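Local atomic coordinates of alpha,alpha-trehalose-phosphate synthase (UDP-forming) (Burkholderia xenovorans, PDB entry 5HXA), a protein that belongs to glycosyltransferase family 20 and has the two-domain GT-B architecture, in which two Rossmann-like domains face each other across a cleft. Residues A[109-112]-A[113-116]; A[200-203]-A[204-208]; A[439-442]-A[443-447]. All blocks are in the same frame, centred on the assembly; numbering follows the deposited sequence.

Interaction 1: A[109-112]-A[113-116]; sequences QEYA and GYQR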
loop_
_atom_site.group_PDB
_atom_site.type_symbol
_atom_site.label_atom_id
_atom_site.label_comp_id
_atom_site.label_asym_id
_atom_site.label_seq_id
_atom_site.Cartn_x
_atom_site.Cartn_y
_atom_site.Cartn_z
ATOM N N GLN A 109 15.023 13.998 -12.599
ATOM C CA GLN A 109 15.482 15.382 -12.486
ATOM C C GLN A 109 14.984 16.011 -11.198
ATOM O O GLN A 109 15.713 16.776 -10.554
ATOM C CB GLN A 109 15.026 16.204 -13.689
ATOM C CG GLN A 109 15.837 15.951 -14.945
ATOM C CD GLN A 109 15.695 14.532 -15.450
ATOM O OE1 GLN A 109 16.691 13.867 -15.744
ATOM N NE2 GLN A 109 14.452 14.054 -15.544
ATOM N N GLU A 110 13.748 15.687 -10.804
ATOM C CA GLU A 110 13.222 16.164 -9.530
ATOM C C GLU A 110 14.028 15.605 -8.365
ATOM O O GLU A 110 14.355 16.334 -7.423
ATOM C CB GLU A 110 11.748 15.786 -9.395
ATOM C CG GLU A 110 10.827 16.449 -10.427
ATOM C CD GLU A 110 9.371 16.061 -10.224
ATOM O OE1 GLU A 110 9.112 15.169 -9.396
ATOM O OE2 GLU A 110 8.486 16.654 -10.867
ATOM N N TYR A 111 14.357 14.309 -8.408
ATOM C CA TYR A 111 15.174 13.732 -7.342
ATOM C C TYR A 111 16.565 14.359 -7.312
ATOM O O TYR A 111 17.128 14.578 -6.232
ATOM C CB TYR A 111 15.261 12.201 -7.497
ATOM C CG TYR A 111 16.129 11.542 -6.434
ATOM C CD1 TYR A 111 15.852 11.711 -5.074
ATOM C CD2 TYR A 111 17.231 10.764 -6.783
ATOM C CE1 TYR A 111 16.648 11.124 -4.099
ATOM C CE2 TYR A 111 18.039 10.173 -5.807
ATOM C CZ TYR A 111 17.742 10.360 -4.467
ATOM O OH TYR A 111 18.533 9.778 -3.492
ATOM N N ALA A 112 17.138 14.663 -8.486
ATOM C CA ALA A 112 18.431 15.346 -8.511
ATOM C C ALA A 112 18.343 16.721 -7.855
ATOM O O ALA A 112 19.249 17.121 -7.113
ATOM C CB ALA A 112 18.944 15.478 -9.948
ATOM N N GLY A 113 17.261 17.458 -8.115
ATOM C CA GLY A 113 17.087 18.752 -7.468
ATOM C C GLY A 113 16.872 18.627 -5.970
ATOM O O GLY A 113 17.367 19.445 -5.192
ATOM N N TYR A 114 16.115 17.613 -5.553
ATOM C CA TYR A 114 15.955 17.308 -4.132
ATOM C C TYR A 114 17.310 17.125 -3.453
ATOM O O TYR A 114 17.565 17.686 -2.380
ATOM C CB TYR A 114 15.086 16.057 -4.000
ATOM C CG TYR A 114 14.850 15.509 -2.603
ATOM C CD1 TYR A 114 13.802 15.981 -1.814
ATOM C CD2 TYR A 114 15.634 14.476 -2.100
ATOM C CE1 TYR A 114 13.564 15.454 -0.544
ATOM C CE2 TYR A 114 15.396 13.937 -0.831
ATOM C CZ TYR A 114 14.359 14.436 -0.063
ATOM O OH TYR A 114 14.115 13.914 1.185
ATOM N N GLN A 115 18.198 16.337 -4.073
ATOM C CA GLN A 115 19.546 16.174 -3.532
ATOM C C GLN A 115 20.329 17.481 -3.599
ATOM O O GLN A 115 21.046 17.832 -2.652
ATOM C CB GLN A 115 20.280 15.062 -4.285
ATOM C CG GLN A 115 19.741 13.642 -4.007
ATOM C CD GLN A 115 20.101 13.135 -2.601
ATOM O OE1 GLN A 115 20.895 13.757 -1.887
ATOM N NE2 GLN A 115 19.517 12.002 -2.202
ATOM N N ARG A 116 20.196 18.222 -4.705
ATOM C CA ARG A 116 20.937 19.470 -4.857
ATOM C C ARG A 116 20.526 20.493 -3.805
ATOM O O ARG A 116 21.379 21.182 -3.229
ATOM C CB ARG A 116 20.736 20.037 -6.267
ATOM C CG ARG A 116 21.575 21.277 -6.557
ATOM C CD ARG A 116 21.297 21.855 -7.955
ATOM N NE ARG A 116 19.885 22.190 -8.143
ATOM C CZ ARG A 116 19.045 21.515 -8.924
ATOM N NH1 ARG A 116 19.463 20.463 -9.618
ATOM N NH2 ARG A 116 17.779 21.901 -9.019
HETATM O O HOH W 1 17.963 18.421 -11.570
#
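Tyr-111 and Gln-115, one helical turn apart, lie side by side and point the same way, and this pair makes the close-packed half of the contact. Gln-115 CG sits over one face of the Tyr-111 ring, 4.2 Å from its centroid, a CH-pi contact displaced toward the rim. A bend at chi2 (-72°) then carries the amide on to the phenol, where Gln-115 NE2 donates to Tyr-111 OH at 2.8 Å. That bond is somewhat bent, with 140° at the hydrogen, and the ring and amide planes stand at right angles. The same hydroxyl is hydrogen-bonded to Glu-180. Elsewhere on the ring, Tyr-111 CE1 touches Tyr-114 CD2 at 4.0 Å, the two rings meeting obliquely. Phe-88 of helix 78-97 packs on both, and Tyr-114 OH bonds to Tyr-140 O.

All this belongs to helix 108-126 of the N-terminal, Rossmann-like half of the GT-B fold. Its regular i to i+4 bonds include Tyr-114 N to Glu-110 O, 2.9 Å.

The other flank is the solvent side, with Gln-109 and Ala-112 exposed. Arg-116 bends at chi3 (57°), bringing its guanidinium close over Gly-113, whose CA lies 3.2 Å from the group's plane. At the guanidinium edge a water accepts from Arg-116 NH1 at 3.2 Å and donates to Gln-109 O at 3.0 Å, while Arg-116 NH2 is salt-bridged to Asp-80.

Interaction 2: A[200-203]-A[204-208]; sequences QSFV and DFIER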
loop_
_atom_site.group_PDB
_atom_site.type_symbol
_atom_site.label_atom_id
_atom_site.label_comp_id
_atom_site.label_asym_id
_atom_site.label_seq_id
_atom_site.Cartn_x
_atom_site.Cartn_y
_atom_site.Cartn_z
ATOM N N GLN A 200 9.737 0.325 13.662
ATOM C CA GLN A 200 9.959 -1.054 13.240
ATOM C C GLN A 200 10.036 -1.162 11.721
ATOM O O GLN A 200 10.828 -1.953 11.200
ATOM C CB GLN A 200 8.867 -1.968 13.797
ATOM C CG GLN A 200 9.169 -3.464 13.628
ATOM C CD GLN A 200 10.465 -3.886 14.306
ATOM O OE1 GLN A 200 10.673 -3.622 15.491
ATOM N NE2 GLN A 200 11.351 -4.536 13.549
ATOM N N SER A 201 9.242 -0.363 11.000
ATOM C CA SER A 201 9.312 -0.332 9.544
ATOM C C SER A 201 10.715 0.026 9.060
ATOM O O SER A 201 11.244 -0.594 8.129
ATOM C CB SER A 201 8.293 0.681 9.023
ATOM O OG SER A 201 8.519 0.968 7.668
ATOM N N PHE A 202 11.317 1.050 9.668
ATOM C CA PHE A 202 12.664 1.477 9.290
ATOM C C PHE A 202 13.680 0.390 9.607
ATOM O O PHE A 202 14.512 0.032 8.769
ATOM C CB PHE A 202 13.003 2.770 10.034
ATOM C CG PHE A 202 14.374 3.321 9.743
ATOM C CD1 PHE A 202 14.616 4.054 8.587
ATOM C CD2 PHE A 202 15.411 3.142 10.646
ATOM C CE1 PHE A 202 15.883 4.585 8.333
ATOM C CE2 PHE A 202 16.672 3.670 10.398
ATOM C CZ PHE A 202 16.910 4.390 9.244
ATOM N N VAL A 203 13.619 -0.151 10.822
ATOM C CA VAL A 203 14.570 -1.180 11.220
ATOM C C VAL A 203 14.373 -2.448 10.389
ATOM O O VAL A 203 15.348 -3.124 10.025
ATOM C CB VAL A 203 14.436 -1.452 12.729
ATOM C CG1 VAL A 203 15.261 -2.664 13.129
ATOM C CG2 VAL A 203 14.862 -0.205 13.528
ATOM N N ASP A 204 13.119 -2.781 10.060
ATOM C CA ASP A 204 12.869 -3.934 9.189
ATOM C C ASP A 204 13.578 -3.787 7.848
ATOM O O ASP A 204 14.129 -4.763 7.314
ATOM C CB ASP A 204 11.370 -4.116 8.946
ATOM C CG ASP A 204 10.664 -4.852 10.080
ATOM O OD1 ASP A 204 11.344 -5.401 10.974
ATOM O OD2 ASP A 204 9.416 -4.889 10.061
ATOM N N PHE A 205 13.541 -2.594 7.257
ATOM C CA PHE A 205 14.201 -2.429 5.967
ATOM C C PHE A 205 15.683 -2.726 6.101
ATOM O O PHE A 205 16.270 -3.460 5.290
ATOM C CB PHE A 205 13.998 -1.016 5.412
ATOM C CG PHE A 205 14.722 -0.801 4.111
ATOM C CD1 PHE A 205 14.122 -1.148 2.905
ATOM C CD2 PHE A 205 16.040 -0.341 4.098
ATOM C CE1 PHE A 205 14.810 -1.000 1.697
ATOM C CE2 PHE A 205 16.725 -0.186 2.907
ATOM C CZ PHE A 205 16.110 -0.512 1.702
ATOM N N ILE A 206 16.294 -2.171 7.142
ATOM C CA ILE A 206 17.733 -2.294 7.336
ATOM C C ILE A 206 18.117 -3.746 7.586
ATOM O O ILE A 206 19.057 -4.270 6.974
ATOM C CB ILE A 206 18.172 -1.361 8.482
ATOM C CG1 ILE A 206 18.153 0.086 7.970
ATOM C CG2 ILE A 206 19.552 -1.747 9.062
ATOM C CD1 ILE A 206 18.368 1.102 9.028
ATOM N N GLU A 207 17.388 -4.423 8.476
ATOM C CA GLU A 207 17.745 -5.799 8.812
ATOM C C GLU A 207 17.459 -6.745 7.655
ATOM O O GLU A 207 18.286 -7.598 7.318
ATOM C CB GLU A 207 16.991 -6.255 10.065
ATOM C CG GLU A 207 17.421 -5.546 11.338
ATOM C CD GLU A 207 16.717 -6.091 12.575
ATOM O OE1 GLU A 207 17.326 -6.087 13.657
ATOM O OE2 GLU A 207 15.554 -6.527 12.462
ATOM N N ARG A 208 16.284 -6.620 7.038
ATOM C CA ARG A 208 15.910 -7.587 6.012
ATOM C C ARG A 208 16.667 -7.363 4.714
ATOM O O ARG A 208 16.853 -8.314 3.948
ATOM C CB ARG A 208 14.389 -7.555 5.806
ATOM C CG ARG A 208 13.699 -7.996 7.088
ATOM C CD ARG A 208 12.171 -7.963 7.085
ATOM N NE ARG A 208 11.711 -8.722 8.252
ATOM C CZ ARG A 208 10.444 -8.894 8.616
ATOM N NH1 ARG A 208 9.470 -8.356 7.907
ATOM N NH2 ARG A 208 10.156 -9.613 9.697
HETATM O O HOH W 2 13.761 -5.726 15.255
#
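With CG of Gln-200 anti to its backbone N (chi1 -169°) and the chain bent at chi2, the amide folds forward along the helix toward Asp-204. The aspartate has CG beside its own backbone N, which turns the carboxylate back to meet it. Gln-200 NE2 donates to Asp-204 OD1 at 2.7 Å, with 158° at the hydrogen. The acceptor lies in the amide plane, but the nitrogen approaches from above the carboxylate plane, and the two planes are 54° apart. Gln-200 is modelled in two conformations, and this amide bond and the water contact of the same NE2 belong to one of them.

The same pair is joined through the backbone by Asp-204 N to Gln-200 O at 2.7 Å, an ordinary i to i+4 helical bond. Beyond this chain, Asp-204 OD2 forms a salt bridge with Arg-208 NH1 of the second subunit, and Arg-208 NH1 of this chain bridges Asp-204 OD2 of that subunit. This end of the helix thus takes part in the dimer contact.

Farther round, Ile-206 CD1 presses obliquely on the Phe-202 ring, 3.4 Å from CE2. Val-203 and Glu-207 run alongside each other, with Val-203 CG1 3.8 Å from Glu-207 CD. A water accepts from Gln-200 NE2 and gives a weak bond to Glu-207 OE2, while Glu-207 OE1 is held by Ser-214.

Helix 196-208 follows strand 190-193 of the N-terminal sheet. Phe-202 packs edge-to-face with Phe-166 and also meets Phe-193 of that strand; Val-182 of helix 178-185 touches Phe-202, Phe-205 and Ile-206, and Pro-169 and Leu-172 of helix 169-172 lie against Phe-205.

Interaction 3: A[439-442]-A[443-447]; sequences DMMA and PMREN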
loop_
_atom_site.group_PDB
_atom_site.type_symbol
_atom_site.label_atom_id
_atom_site.label_comp_id
_atom_site.label_asym_id
_atom_site.label_seq_id
_atom_site.Cartn_x
_atom_site.Cartn_y
_atom_site.Cartn_z
ATOM N N ASP A 439 -9.848 9.662 30.803
ATOM C CA ASP A 439 -8.890 8.618 30.435
ATOM C C ASP A 439 -7.941 9.086 29.344
ATOM O O ASP A 439 -6.809 8.600 29.266
ATOM C CB ASP A 439 -9.611 7.351 29.950
ATOM C CG ASP A 439 -10.260 6.559 31.081
ATOM O OD1 ASP A 439 -10.129 6.957 32.255
ATOM O OD2 ASP A 439 -10.899 5.525 30.789
ATOM N N MET A 440 -8.393 9.988 28.465
ATOM C CA MET A 440 -7.546 10.526 27.410
ATOM C C MET A 440 -6.701 11.706 27.880
ATOM O O MET A 440 -5.540 11.828 27.476
ATOM C CB MET A 440 -8.409 10.929 26.210
ATOM C CG MET A 440 -9.005 9.728 25.484
ATOM S SD MET A 440 -9.892 10.220 23.995
ATOM C CE MET A 440 -11.421 10.847 24.685
ATOM N N MET A 441 -7.250 12.558 28.757
ATOM C CA MET A 441 -6.500 13.713 29.253
ATOM C C MET A 441 -5.272 13.292 30.061
ATOM O O MET A 441 -4.225 13.950 30.005
ATOM C CB MET A 441 -7.406 14.608 30.108
ATOM C CG MET A 441 -8.472 15.364 29.314
ATOM S SD MET A 441 -7.743 16.577 28.187
ATOM C CE MET A 441 -7.339 17.917 29.315
ATOM N N ALA A 442 -5.383 12.222 30.842
ATOM C CA ALA A 442 -4.269 11.856 31.719
ATOM C C ALA A 442 -2.998 11.512 30.951
ATOM O O ALA A 442 -1.937 12.070 31.284
ATOM C CB ALA A 442 -4.691 10.714 32.653
ATOM N N PRO A 443 -3.006 10.630 29.941
ATOM C CA PRO A 443 -1.758 10.389 29.201
ATOM C C PRO A 443 -1.334 11.571 28.346
ATOM O O PRO A 443 -0.130 11.745 28.120
ATOM C CB PRO A 443 -2.085 9.153 28.346
ATOM C CG PRO A 443 -3.550 9.210 28.175
ATOM C CD PRO A 443 -4.074 9.724 29.484
ATOM N N MET A 444 -2.273 12.404 27.880
ATOM C CA MET A 444 -1.864 13.599 27.144
ATOM C C MET A 444 -1.120 14.580 28.043
ATOM O O MET A 444 -0.210 15.277 27.575
ATOM C CB MET A 444 -3.071 14.290 26.505
ATOM C CG MET A 444 -3.662 13.532 25.317
ATOM S SD MET A 444 -4.641 14.606 24.248
ATOM C CE MET A 444 -6.079 14.935 25.258
ATOM N N ARG A 445 -1.501 14.660 29.320
ATOM C CA ARG A 445 -0.753 15.483 30.263
ATOM C C ARG A 445 0.606 14.868 30.559
ATOM O O ARG A 445 1.606 15.582 30.704
ATOM C CB ARG A 445 -1.538 15.653 31.567
ATOM C CG ARG A 445 -2.770 16.522 31.455
ATOM C CD ARG A 445 -3.383 16.782 32.826
ATOM N NE ARG A 445 -4.566 17.629 32.718
ATOM C CZ ARG A 445 -5.805 17.202 32.923
ATOM N NH1 ARG A 445 -6.024 15.938 33.271
ATOM N NH2 ARG A 445 -6.821 18.043 32.793
ATOM N N GLU A 446 0.658 13.542 30.660
ATOM C CA GLU A 446 1.906 12.881 31.024
ATOM C C GLU A 446 2.883 12.878 29.855
ATOM O O GLU A 446 4.090 13.069 30.042
ATOM C CB GLU A 446 1.601 11.462 31.504
ATOM C CG GLU A 446 2.811 10.613 31.803
ATOM C CD GLU A 446 2.434 9.333 32.518
ATOM O OE1 GLU A 446 2.879 9.141 33.668
ATOM O OE2 GLU A 446 1.670 8.532 31.935
ATOM N N ASN A 447 2.386 12.701 28.639
ATOM C CA ASN A 447 3.266 12.744 27.480
ATOM C C ASN A 447 2.997 14.001 26.664
ATOM O O ASN A 447 2.694 13.929 25.472
ATOM C CB ASN A 447 3.098 11.468 26.652
ATOM C CG ASN A 447 3.308 10.223 27.504
ATOM O OD1 ASN A 447 2.366 9.479 27.794
ATOM N ND2 ASN A 447 4.541 10.029 27.964
#
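The guanidinium of Arg-445 has the methyl of Met-441 over one face, Met-441 CE lying 3.5 Å from Arg-445 NH2, while Ala-442 N approaches it obliquely. Met-441 CB also comes within 3.7 Å of Arg-445 NH1, so the methionine touches the group at its CB and again at its methyl. These residues are on a proline-kinked helix, 430-446, near the C-terminal end of this GT-B protein. The arginine chain runs straight from CG to NE, and its NE is salt-bridged to Asp-239 of helix 238-247, consistent with a fixed position beside Met-441.

Met-441 is bent at both chi2 (-66°) and chi3 (-78°), and its sulfur thereby turns toward Met-444: Met-441 SD lies 3.7 Å from Met-444 CE, the side chains crossing. Both methionines are buried. Met-444 packs against Val-381 and Lys-378 of helix 375-382 and against Leu-404, while Pro-238 touches Met-441, Met-444 and Arg-445. Ala-442, Arg-445 and Glu-446 are on the exposed side.

Pro-443 sits within the helix and has no N-H to give to the preceding turn. Its ring instead fills that position, and the helix is kinked here. The next bond, Met-444 N to Met-440 O, is weak at 3.3 Å, whereas Arg-445 N to Met-441 O is back to 2.9 Å. At the kink itself, Pro-443 CD lies 3.0 Å from Asp-439 O and tightly against Ala-442 CB, at 3.4 Å.

In the fold
All three contacts are made within single helices, yet none shares a helix with another. Interactions 1 and 2 lie on helices 108-126 and 196-208, with centres about 25 Å apart, and both pack on helix 178-185. Interaction 3, about 42 Å from interaction 1 between centres and across the chain's centre from it, packs on helices 238-247 and 375-382. Interaction 2 is the buried one and the only one reached by the second subunit; the others are partly buried. Chemistry follows place: a tyrosine-glutamine pair with a hydrated arginine in 1, an amide-carboxylate bond beside salt bridges to the second subunit in 2, and methionines packed on each other and on a salt-bridged arginine, next to a proline kink, in 3.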